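Local coordinates for protein folylpolyglutamate synthase/dihydrofolate synthase (Thermotoga maritima, PDB 1O5Z) that probably uses ATP and magnesium to join L-glutamate to dihydropteroate and to the growing polyglutamate tail of tetrahydrofolate, at residues Leu290-Lys293 and Ala294-Gly298; Ala279-Thr282 and Leu283-Thr286; Asn356-Asp359 and Ile360-Tyr364. All coordinates share one frame; numbering follows the deposited sequence.

Interaction 1 of 3, residues Leu290-Lys293 and Ala294-Gly298; sequences LSEK and AIREG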
ATOM      1  N   LEU A 290     -11.767   2.513  21.571  1.00 53.77           N
ATOM      2  CA  LEU A 290     -10.355   2.250  21.365  1.00 53.41           C
ATOM      3  C   LEU A 290      -9.576   2.653  22.578  1.00 51.61           C
ATOM      4  O   LEU A 290      -9.865   3.698  23.133  1.00 51.20           O
ATOM      5  CB  LEU A 290      -9.827   3.116  20.227  1.00 54.18           C
ATOM      6  CG  LEU A 290      -9.063   2.369  19.181  1.00 56.51           C
ATOM      7  CD1 LEU A 290     -10.058   1.435  18.458  1.00 59.03           C
ATOM      8  CD2 LEU A 290      -8.485   3.394  18.250  1.00 59.91           C
ATOM      9  N   SER A 291      -8.571   1.853  22.935  1.00 49.51           N
ATOM     10  CA  SER A 291      -7.721   2.172  24.054  1.00 48.42           C
ATOM     11  C   SER A 291      -6.530   2.869  23.486  1.00 46.73           C
ATOM     12  O   SER A 291      -6.174   2.644  22.340  1.00 46.45           O
ATOM     13  CB  SER A 291      -7.285   0.916  24.836  1.00 48.46           C
ATOM     14  OG  SER A 291      -6.600  -0.039  24.033  1.00 47.65           O
ATOM     15  N   GLU A 292      -5.915   3.692  24.317  1.00 45.06           N
ATOM     16  CA  GLU A 292      -4.634   4.288  24.016  1.00 44.93           C
ATOM     17  C   GLU A 292      -3.561   3.217  23.860  1.00 44.67           C
ATOM     18  O   GLU A 292      -2.661   3.358  23.041  1.00 44.07           O
ATOM     19  CB  GLU A 292      -4.229   5.266  25.126  1.00 44.42           C
ATOM     20  CG  GLU A 292      -2.944   5.987  24.811  1.00 44.64           C
ATOM     21  CD  GLU A 292      -2.561   6.986  25.865  1.00 45.23           C
ATOM     22  OE1 GLU A 292      -3.479   7.526  26.489  1.00 48.50           O
ATOM     23  OE2 GLU A 292      -1.351   7.231  26.063  1.00 41.25           O
ATOM     24  N   LYS A 293      -3.659   2.141  24.642  1.00 44.74           N
ATOM     25  CA  LYS A 293      -2.732   1.016  24.481  1.00 44.89           C
ATOM     26  C   LYS A 293      -2.715   0.459  23.051  1.00 43.81           C
ATOM     27  O   LYS A 293      -1.641   0.228  22.507  1.00 42.47           O
ATOM     28  CB  LYS A 293      -3.057  -0.107  25.468  1.00 45.55           C
ATOM     29  CG  LYS A 293      -2.065  -1.285  25.448  1.00 45.57           C
ATOM     30  CD  LYS A 293      -2.544  -2.455  26.312  1.00 46.32           C
ATOM     31  CE  LYS A 293      -1.361  -3.367  26.757  1.00 48.36           C
ATOM     32  NZ  LYS A 293      -1.145  -4.530  25.810  1.00 52.55           N
ATOM     33  N   ALA A 294      -3.902   0.208  22.497  1.00 43.52           N
ATOM     34  CA  ALA A 294      -4.064  -0.297  21.153  1.00 44.37           C
ATOM     35  C   ALA A 294      -3.547   0.676  20.078  1.00 44.35           C
ATOM     36  O   ALA A 294      -2.992   0.267  19.077  1.00 45.20           O
ATOM     37  CB  ALA A 294      -5.537  -0.599  20.878  1.00 44.55           C
ATOM     38  N   ILE A 295      -3.768   1.961  20.301  1.00 43.75           N
ATOM     39  CA  ILE A 295      -3.322   2.981  19.394  1.00 43.25           C
ATOM     40  C   ILE A 295      -1.798   2.929  19.405  1.00 43.31           C
ATOM     41  O   ILE A 295      -1.148   2.871  18.352  1.00 43.98           O
ATOM     42  CB  ILE A 295      -3.872   4.374  19.855  1.00 42.98           C
ATOM     43  CG1 ILE A 295      -5.341   4.503  19.522  1.00 42.06           C
ATOM     44  CG2 ILE A 295      -3.130   5.523  19.199  1.00 44.50           C
ATOM     45  CD1 ILE A 295      -6.001   5.599  20.289  1.00 42.86           C
ATOM     46  N   ARG A 296      -1.200   2.951  20.585  1.00 42.62           N
ATOM     47  CA  ARG A 296       0.256   2.949  20.627  1.00 42.46           C
ATOM     48  C   ARG A 296       0.848   1.677  20.042  1.00 43.39           C
ATOM     49  O   ARG A 296       1.858   1.723  19.340  1.00 43.43           O
ATOM     50  CB  ARG A 296       0.737   3.115  22.037  1.00 41.91           C
ATOM     51  CG  ARG A 296       0.445   4.457  22.580  1.00 41.63           C
ATOM     52  CD  ARG A 296       1.012   4.675  23.980  1.00 41.33           C
ATOM     53  NE  ARG A 296       0.665   6.010  24.444  1.00 39.98           N
ATOM     54  CZ  ARG A 296       1.401   7.097  24.232  1.00 41.48           C
ATOM     55  NH1 ARG A 296       2.558   7.009  23.602  1.00 41.84           N
ATOM     56  NH2 ARG A 296       0.986   8.292  24.671  1.00 40.50           N
ATOM     57  N   GLU A 297       0.248   0.538  20.345  1.00 44.80           N
ATOM     58  CA  GLU A 297       0.817  -0.720  19.894  1.00 46.94           C
ATOM     59  C   GLU A 297       0.591  -0.889  18.405  1.00 46.33           C
ATOM     60  O   GLU A 297       1.488  -1.294  17.711  1.00 46.36           O
ATOM     61  CB  GLU A 297       0.258  -1.917  20.668  1.00 47.73           C
ATOM     62  CG  GLU A 297       0.490  -3.272  19.991  1.00 50.44           C
ATOM     63  CD  GLU A 297      -0.131  -4.434  20.758  1.00 50.39           C
ATOM     64  OE1 GLU A 297       0.423  -4.717  21.830  1.00 52.89           O
ATOM     65  OE2 GLU A 297      -1.155  -5.045  20.286  1.00 52.52           O
ATOM     66  N   GLY A 298      -0.599  -0.556  17.944  1.00 46.77           N
ATOM     67  CA  GLY A 298      -0.956  -0.628  16.525  1.00 47.20           C
ATOM     68  C   GLY A 298      -0.061   0.231  15.663  1.00 47.46           C
ATOM     69  O   GLY A 298       0.431  -0.248  14.633  1.00 47.42           O
TER
HETATM   70  O   HOH W   1       0.980  -2.635  24.417  1.00 44.90           O
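Glu292 and Arg296 meet through their first torsions: CG of Glu292 stands opposite its backbone N (chi1 -176°), while CG of Arg296 lies beside its own N and opposite the carbonyl carbon (chi1 -68°). With both chains extended beyond, the side chains lie side by side and point the same way, which makes this an i to i+4 salt bridge in the first turn of helix 292-301, just behind its N-cap. The arginine grips side-on, NE and NH2 both donating a hydrogen bond to Glu292 OE2. Arg296 NE lies 2.9 Å from Glu292 OE2 and meets the anti lone pair of that oxygen; NH2 reaches the same oxygen from out of the carboxylate plane. OE2 itself sits at the guanidinium edge, near its plane, although the two flat groups are turned 44° apart. Arg296 suits the place because its guanidinium also serves the backbone: NH2 and NH1 bond the carbonyls of Glu261 and Asp262, tying the helix to strand 259-265.

Ser291 is the N-cap. Its short side chain lets Ser291 OG accept from Ala294 N at 3.1 Å, and OG also bonds Gln77 OE1 on helix 63-77. The small methyl of Ala294 fits close beside OG and packs against Ser76 and Gln77. Just ahead of the cap, Leu290 and Ile295 cross at about a right angle, with Leu290 CD2 3.6 Å from Ile295 CG1. Lys293 and Glu297 form a looser pair at the surface, Lys293 NZ lying 4.3 Å from Glu297 OE1, too far apart for an ion pair in contact; one water accepts from Lys293 NZ at 3.2 Å and gives a weak hydrogen bond to Glu297 OE1.

Interaction 2 of 3, residues Ala279-Thr282 and Leu283-Thr286; sequences ALKT and LEAT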
ATOM      1  N   ALA A 279      -4.852   8.345  10.322  1.00 43.42           N
ATOM      2  CA  ALA A 279      -5.369   7.073  10.843  1.00 43.13           C
ATOM      3  C   ALA A 279      -6.134   7.256  12.177  1.00 43.97           C
ATOM      4  O   ALA A 279      -7.183   6.634  12.405  1.00 44.20           O
ATOM      5  CB  ALA A 279      -4.228   6.097  11.012  1.00 41.90           C
ATOM      6  N   LEU A 280      -5.581   8.082  13.074  1.00 44.49           N
ATOM      7  CA  LEU A 280      -6.174   8.304  14.375  1.00 44.44           C
ATOM      8  C   LEU A 280      -7.442   9.112  14.225  1.00 44.48           C
ATOM      9  O   LEU A 280      -8.455   8.789  14.850  1.00 44.08           O
ATOM     10  CB  LEU A 280      -5.189   8.991  15.334  1.00 45.16           C
ATOM     11  CG  LEU A 280      -3.868   8.233  15.654  1.00 45.80           C
ATOM     12  CD1 LEU A 280      -3.056   8.898  16.796  1.00 45.50           C
ATOM     13  CD2 LEU A 280      -4.142   6.825  16.005  1.00 46.73           C
ATOM     14  N   LYS A 281      -7.412  10.161  13.397  1.00 44.36           N
ATOM     15  CA  LYS A 281      -8.674  10.855  13.068  1.00 44.10           C
ATOM     16  C   LYS A 281      -9.681   9.905  12.431  1.00 43.51           C
ATOM     17  O   LYS A 281     -10.831   9.908  12.790  1.00 42.87           O
ATOM     18  CB  LYS A 281      -8.460  12.077  12.184  1.00 44.31           C
ATOM     19  CG  LYS A 281      -9.682  13.082  12.041  1.00 45.15           C
ATOM     20  CD  LYS A 281     -10.860  12.981  13.074  1.00 46.69           C
ATOM     21  CE  LYS A 281     -10.674  13.773  14.285  1.00 45.35           C
ATOM     22  NZ  LYS A 281     -11.644  13.356  15.373  1.00 43.72           N
ATOM     23  N   THR A 282      -9.252   9.066  11.504  1.00 43.84           N
ATOM     24  CA  THR A 282     -10.167   8.168  10.890  1.00 44.38           C
ATOM     25  C   THR A 282     -10.880   7.379  11.976  1.00 44.88           C
ATOM     26  O   THR A 282     -12.093   7.284  11.993  1.00 45.54           O
ATOM     27  CB  THR A 282      -9.401   7.284   9.952  1.00 45.35           C
ATOM     28  OG1 THR A 282      -8.953   8.066   8.812  1.00 44.25           O
ATOM     29  CG2 THR A 282     -10.317   6.155   9.377  1.00 46.42           C
ATOM     30  N   LEU A 283     -10.102   6.903  12.938  1.00 45.31           N
ATOM     31  CA  LEU A 283     -10.583   6.077  14.049  1.00 45.55           C
ATOM     32  C   LEU A 283     -11.461   6.866  15.034  1.00 45.14           C
ATOM     33  O   LEU A 283     -12.506   6.358  15.489  1.00 44.42           O
ATOM     34  CB  LEU A 283      -9.390   5.411  14.772  1.00 45.78           C
ATOM     35  CG  LEU A 283      -8.772   4.202  14.020  1.00 46.33           C
ATOM     36  CD1 LEU A 283      -7.504   3.659  14.649  1.00 46.59           C
ATOM     37  CD2 LEU A 283      -9.753   3.099  13.886  1.00 44.56           C
ATOM     38  N   GLU A 284     -11.067   8.091  15.352  1.00 44.46           N
ATOM     39  CA  GLU A 284     -11.943   8.963  16.152  1.00 44.29           C
ATOM     40  C   GLU A 284     -13.317   9.181  15.500  1.00 44.89           C
ATOM     41  O   GLU A 284     -14.362   9.012  16.143  1.00 44.50           O
ATOM     42  CB  GLU A 284     -11.276  10.313  16.403  1.00 44.11           C
ATOM     43  CG  GLU A 284     -10.027  10.237  17.287  1.00 43.71           C
ATOM     44  CD  GLU A 284      -9.401  11.587  17.558  1.00 43.28           C
ATOM     45  OE1 GLU A 284      -9.636  12.562  16.807  1.00 39.72           O
ATOM     46  OE2 GLU A 284      -8.677  11.683  18.551  1.00 44.16           O
ATOM     47  N   ALA A 285     -13.306   9.521  14.208  1.00 45.90           N
ATOM     48  CA  ALA A 285     -14.511   9.850  13.426  1.00 46.47           C
ATOM     49  C   ALA A 285     -15.506   8.705  13.326  1.00 47.85           C
ATOM     50  O   ALA A 285     -16.662   8.876  12.971  1.00 49.02           O
ATOM     51  CB  ALA A 285     -14.102  10.271  12.015  1.00 46.50           C
ATOM     52  N   THR A 286     -15.017   7.523  13.583  1.00 49.21           N
ATOM     53  CA  THR A 286     -15.747   6.293  13.372  1.00 50.41           C
ATOM     54  C   THR A 286     -16.652   5.978  14.595  1.00 51.06           C
ATOM     55  O   THR A 286     -17.666   5.277  14.464  1.00 51.72           O
ATOM     56  CB  THR A 286     -14.641   5.253  13.145  1.00 50.83           C
ATOM     57  OG1 THR A 286     -15.009   4.281  12.160  1.00 54.62           O
ATOM     58  CG2 THR A 286     -14.285   4.538  14.389  1.00 46.73           C
TER
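The carboxylate of Glu284 is met by Lys281 on the anti side of OE1, with Lys281 NZ 22° out of the carboxylate plane and 2.6 Å from Glu284 OE1. This is an i to i+3 salt bridge on helix 271-286 of the Mur ligase middle domain, which is of the P-loop NTPase type; the two side chains cross at about a right angle. Lysine reaches it by bending: chi2 of 16° is nearly eclipsed, and a further turn at chi3 curls the chain back, which brings Lys281 NZ within 3.2 Å of Glu284 CB. Glutamate suits the place because both its oxygens are used: OE1 also accepts from Tyr254 OH and Glu257 N, and OE2 from Asn258 N, so the hairpin loop after strand 250-255 is held to the helix. The ammonium group has a cation-pi partner in Tyr232.

Under the side chains runs alpha-helical bonding, including Ala285 N to Lys281 O at 2.9 Å. Thr282 OG1 bonds Val278 O and Thr174 OG1. Leu280 and Leu283 pack on Ile73, and Ala279, small enough for a close helix approach, touches Met69 and Val70; the helix thus contacts both helix 63-77 and strand 207-209, where Lys281, Thr282 and Ala285 touch Val208.

Interaction 3 of 3, residues Asn356-Asp359 and Ile360-Tyr364; sequences NRED and ILRKY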
ATOM      1  N   ASN A 356      11.341   5.833 -16.633  1.00 48.00           N
ATOM      2  CA  ASN A 356      12.296   6.864 -17.015  1.00 47.75           C
ATOM      3  C   ASN A 356      13.655   6.672 -16.337  1.00 47.25           C
ATOM      4  O   ASN A 356      14.025   7.385 -15.393  1.00 47.19           O
ATOM      5  CB  ASN A 356      11.736   8.246 -16.778  1.00 47.90           C
ATOM      6  CG  ASN A 356      12.362   9.240 -17.665  1.00 48.65           C
ATOM      7  OD1 ASN A 356      13.572   9.436 -17.615  1.00 50.50           O
ATOM      8  ND2 ASN A 356      11.569   9.838 -18.538  1.00 48.40           N
ATOM      9  N   ARG A 357      14.393   5.692 -16.860  1.00 46.18           N
ATOM     10  CA  ARG A 357      15.625   5.244 -16.261  1.00 45.68           C
ATOM     11  C   ARG A 357      16.548   6.367 -15.921  1.00 45.54           C
ATOM     12  O   ARG A 357      17.076   6.419 -14.818  1.00 45.86           O
ATOM     13  CB  ARG A 357      16.360   4.302 -17.192  1.00 45.28           C
ATOM     14  CG  ARG A 357      15.849   2.924 -17.127  1.00 45.76           C
ATOM     15  CD  ARG A 357      16.493   2.044 -18.105  1.00 47.36           C
ATOM     16  NE  ARG A 357      16.156   0.651 -17.889  1.00 48.58           N
ATOM     17  CZ  ARG A 357      16.485  -0.309 -18.746  1.00 49.41           C
ATOM     18  NH1 ARG A 357      17.156   0.006 -19.860  1.00 49.62           N
ATOM     19  NH2 ARG A 357      16.146  -1.574 -18.508  1.00 46.87           N
ATOM     20  N   GLU A 358      16.758   7.243 -16.892  1.00 45.35           N
ATOM     21  CA  GLU A 358      17.752   8.300 -16.799  1.00 45.52           C
ATOM     22  C   GLU A 358      17.353   9.331 -15.746  1.00 45.15           C
ATOM     23  O   GLU A 358      18.159   9.719 -14.914  1.00 44.77           O
ATOM     24  CB  GLU A 358      17.865   8.957 -18.165  1.00 45.88           C
ATOM     25  CG  GLU A 358      18.786  10.158 -18.309  1.00 46.87           C
ATOM     26  CD  GLU A 358      18.465  10.910 -19.582  1.00 46.11           C
ATOM     27  OE1 GLU A 358      18.062  12.083 -19.511  1.00 50.51           O
ATOM     28  OE2 GLU A 358      18.538  10.287 -20.649  1.00 45.79           O
ATOM     29  N   ASP A 359      16.103   9.765 -15.776  1.00 44.73           N
ATOM     30  CA  ASP A 359      15.659  10.749 -14.824  1.00 45.03           C
ATOM     31  C   ASP A 359      15.601  10.112 -13.425  1.00 44.36           C
ATOM     32  O   ASP A 359      15.751  10.805 -12.443  1.00 44.23           O
ATOM     33  CB  ASP A 359      14.311  11.386 -15.248  1.00 45.71           C
ATOM     34  CG  ASP A 359      14.421  12.272 -16.517  1.00 48.18           C
ATOM     35  OD1 ASP A 359      15.332  12.074 -17.362  1.00 53.59           O
ATOM     36  OD2 ASP A 359      13.619  13.209 -16.780  1.00 53.91           O
ATOM     37  N   ILE A 360      15.430   8.802 -13.318  1.00 44.15           N
ATOM     38  CA  ILE A 360      15.551   8.151 -11.991  1.00 44.08           C
ATOM     39  C   ILE A 360      16.992   8.124 -11.482  1.00 43.39           C
ATOM     40  O   ILE A 360      17.252   8.493 -10.336  1.00 42.57           O
ATOM     41  CB  ILE A 360      14.988   6.684 -11.994  1.00 44.39           C
ATOM     42  CG1 ILE A 360      13.473   6.660 -12.196  1.00 43.49           C
ATOM     43  CG2 ILE A 360      15.368   5.933 -10.698  1.00 44.37           C
ATOM     44  CD1 ILE A 360      12.962   5.289 -12.656  1.00 44.54           C
ATOM     45  N   LEU A 361      17.914   7.665 -12.329  1.00 43.41           N
ATOM     46  CA  LEU A 361      19.337   7.489 -11.946  1.00 43.74           C
ATOM     47  C   LEU A 361      19.979   8.799 -11.493  1.00 43.75           C
ATOM     48  O   LEU A 361      20.811   8.844 -10.583  1.00 43.33           O
ATOM     49  CB  LEU A 361      20.158   6.903 -13.124  1.00 43.89           C
ATOM     50  CG  LEU A 361      19.875   5.461 -13.512  1.00 44.14           C
ATOM     51  CD1 LEU A 361      20.491   5.032 -14.856  1.00 42.93           C
ATOM     52  CD2 LEU A 361      20.352   4.571 -12.411  1.00 45.07           C
ATOM     53  N   ARG A 362      19.554   9.864 -12.136  1.00 44.41           N
ATOM     54  CA  ARG A 362      20.055  11.182 -11.866  1.00 45.10           C
ATOM     55  C   ARG A 362      19.749  11.680 -10.482  1.00 46.16           C
ATOM     56  O   ARG A 362      20.452  12.537  -9.968  1.00 46.61           O
ATOM     57  CB  ARG A 362      19.412  12.132 -12.835  1.00 45.34           C
ATOM     58  CG  ARG A 362      19.838  11.924 -14.286  1.00 45.58           C
ATOM     59  CD  ARG A 362      19.023  12.717 -15.296  1.00 45.75           C
ATOM     60  NE  ARG A 362      19.662  13.974 -15.659  1.00 43.62           N
ATOM     61  CZ  ARG A 362      20.510  14.105 -16.674  1.00 48.15           C
ATOM     62  NH1 ARG A 362      20.847  13.071 -17.446  1.00 51.90           N
ATOM     63  NH2 ARG A 362      21.041  15.274 -16.938  1.00 47.83           N
ATOM     64  N   LYS A 363      18.687  11.165  -9.872  1.00 47.00           N
ATOM     65  CA  LYS A 363      18.340  11.551  -8.492  1.00 46.93           C
ATOM     66  C   LYS A 363      19.419  11.094  -7.507  1.00 47.06           C
ATOM     67  O   LYS A 363      19.669  11.740  -6.482  1.00 45.74           O
ATOM     68  CB  LYS A 363      16.968  10.979  -8.094  1.00 46.56           C
ATOM     69  CG  LYS A 363      15.800  11.420  -8.990  1.00 45.36           C
ATOM     70  CD  LYS A 363      15.787  12.932  -9.265  1.00 45.43           C
ATOM     71  CE  LYS A 363      14.616  13.302 -10.162  1.00 44.47           C
ATOM     72  NZ  LYS A 363      14.468  14.751 -10.344  1.00 44.58           N
ATOM     73  N   TYR A 364      20.079   9.997  -7.871  1.00 47.45           N
ATOM     74  CA  TYR A 364      20.968   9.289  -6.976  1.00 47.95           C
ATOM     75  C   TYR A 364      22.422   9.668  -7.059  1.00 48.70           C
ATOM     76  O   TYR A 364      23.257   9.047  -6.379  1.00 48.80           O
ATOM     77  CB  TYR A 364      20.824   7.787  -7.220  1.00 48.07           C
ATOM     78  CG  TYR A 364      19.457   7.314  -6.900  1.00 47.42           C
ATOM     79  CD1 TYR A 364      18.760   6.527  -7.785  1.00 48.00           C
ATOM     80  CD2 TYR A 364      18.831   7.696  -5.721  1.00 49.66           C
ATOM     81  CE1 TYR A 364      17.502   6.114  -7.517  1.00 47.31           C
ATOM     82  CE2 TYR A 364      17.555   7.281  -5.437  1.00 50.27           C
ATOM     83  CZ  TYR A 364      16.894   6.481  -6.341  1.00 47.70           C
ATOM     84  OH  TYR A 364      15.619   6.034  -6.067  1.00 48.44           O
TER
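Glu358 and Arg362, four residues apart, pair their charges loosely. Glu358 OE1 is 3.6 Å from Arg362 NH1, a long salt bridge in which the oxygen stands well out of the guanidinium plane and none of the arginine hydrogens is directed at it. The attraction is therefore between charges alone, the two planes lying 52° apart. The chains nonetheless run side by side, and Glu358 CG comes 3.7 Å from Arg362 NH1. The arginine chain bends at chi3 (96°). Long, flexible charged residues suit this largely exposed surface.

Behind the pair stands the start of helix 357-361, capped by Asn356. The side-chain oxygen Asn356 OD1 accepts from Asp359 N at 3.1 Å. The backbone oxygen Asn356 O takes Ile360 N at 2.9 Å, and one residue thereby serves two N-H groups at the helix start. Asp359 adds a negative side chain to that first turn, a position where it would probably suit the helix dipole.

Further out, Arg357 bonds the backbone oxygens of Ile351, Lys382 and Asp383, fixing the first turn to the chain beside it. The helix bridges strands 345-349 and 370-373 in a beta-alpha-beta unit of the glutamate ligase domain: Leu361 and Tyr364 pack on Ile349 of the sheet, Tyr364 also meets helix 326-339, and Arg357 touches Ser386, Leu387 and Met390 of helix 384-394.

Interactions 1 and 2 belong to consecutive helices, 292-301 and 271-286, and touch directly: Ile295 CG2 lies 3.6 Å from Leu280 CD2, and Leu290 CD2 lies 3.7 Å from Leu283 CD1. Their centres are about 12 Å apart, and both pack on helix 63-77, which follows the glycine-rich P-loop expected to bind ATP in this family. That helix and interaction 2 belong to the Mur ligase middle domain. Interaction 3 lies in the glutamate ligase domain, across the chain's centre, with its centre about 41 Å from that of interaction 1 and 38 Å from that of interaction 2; nearest atoms are about 26 Å away in both cases.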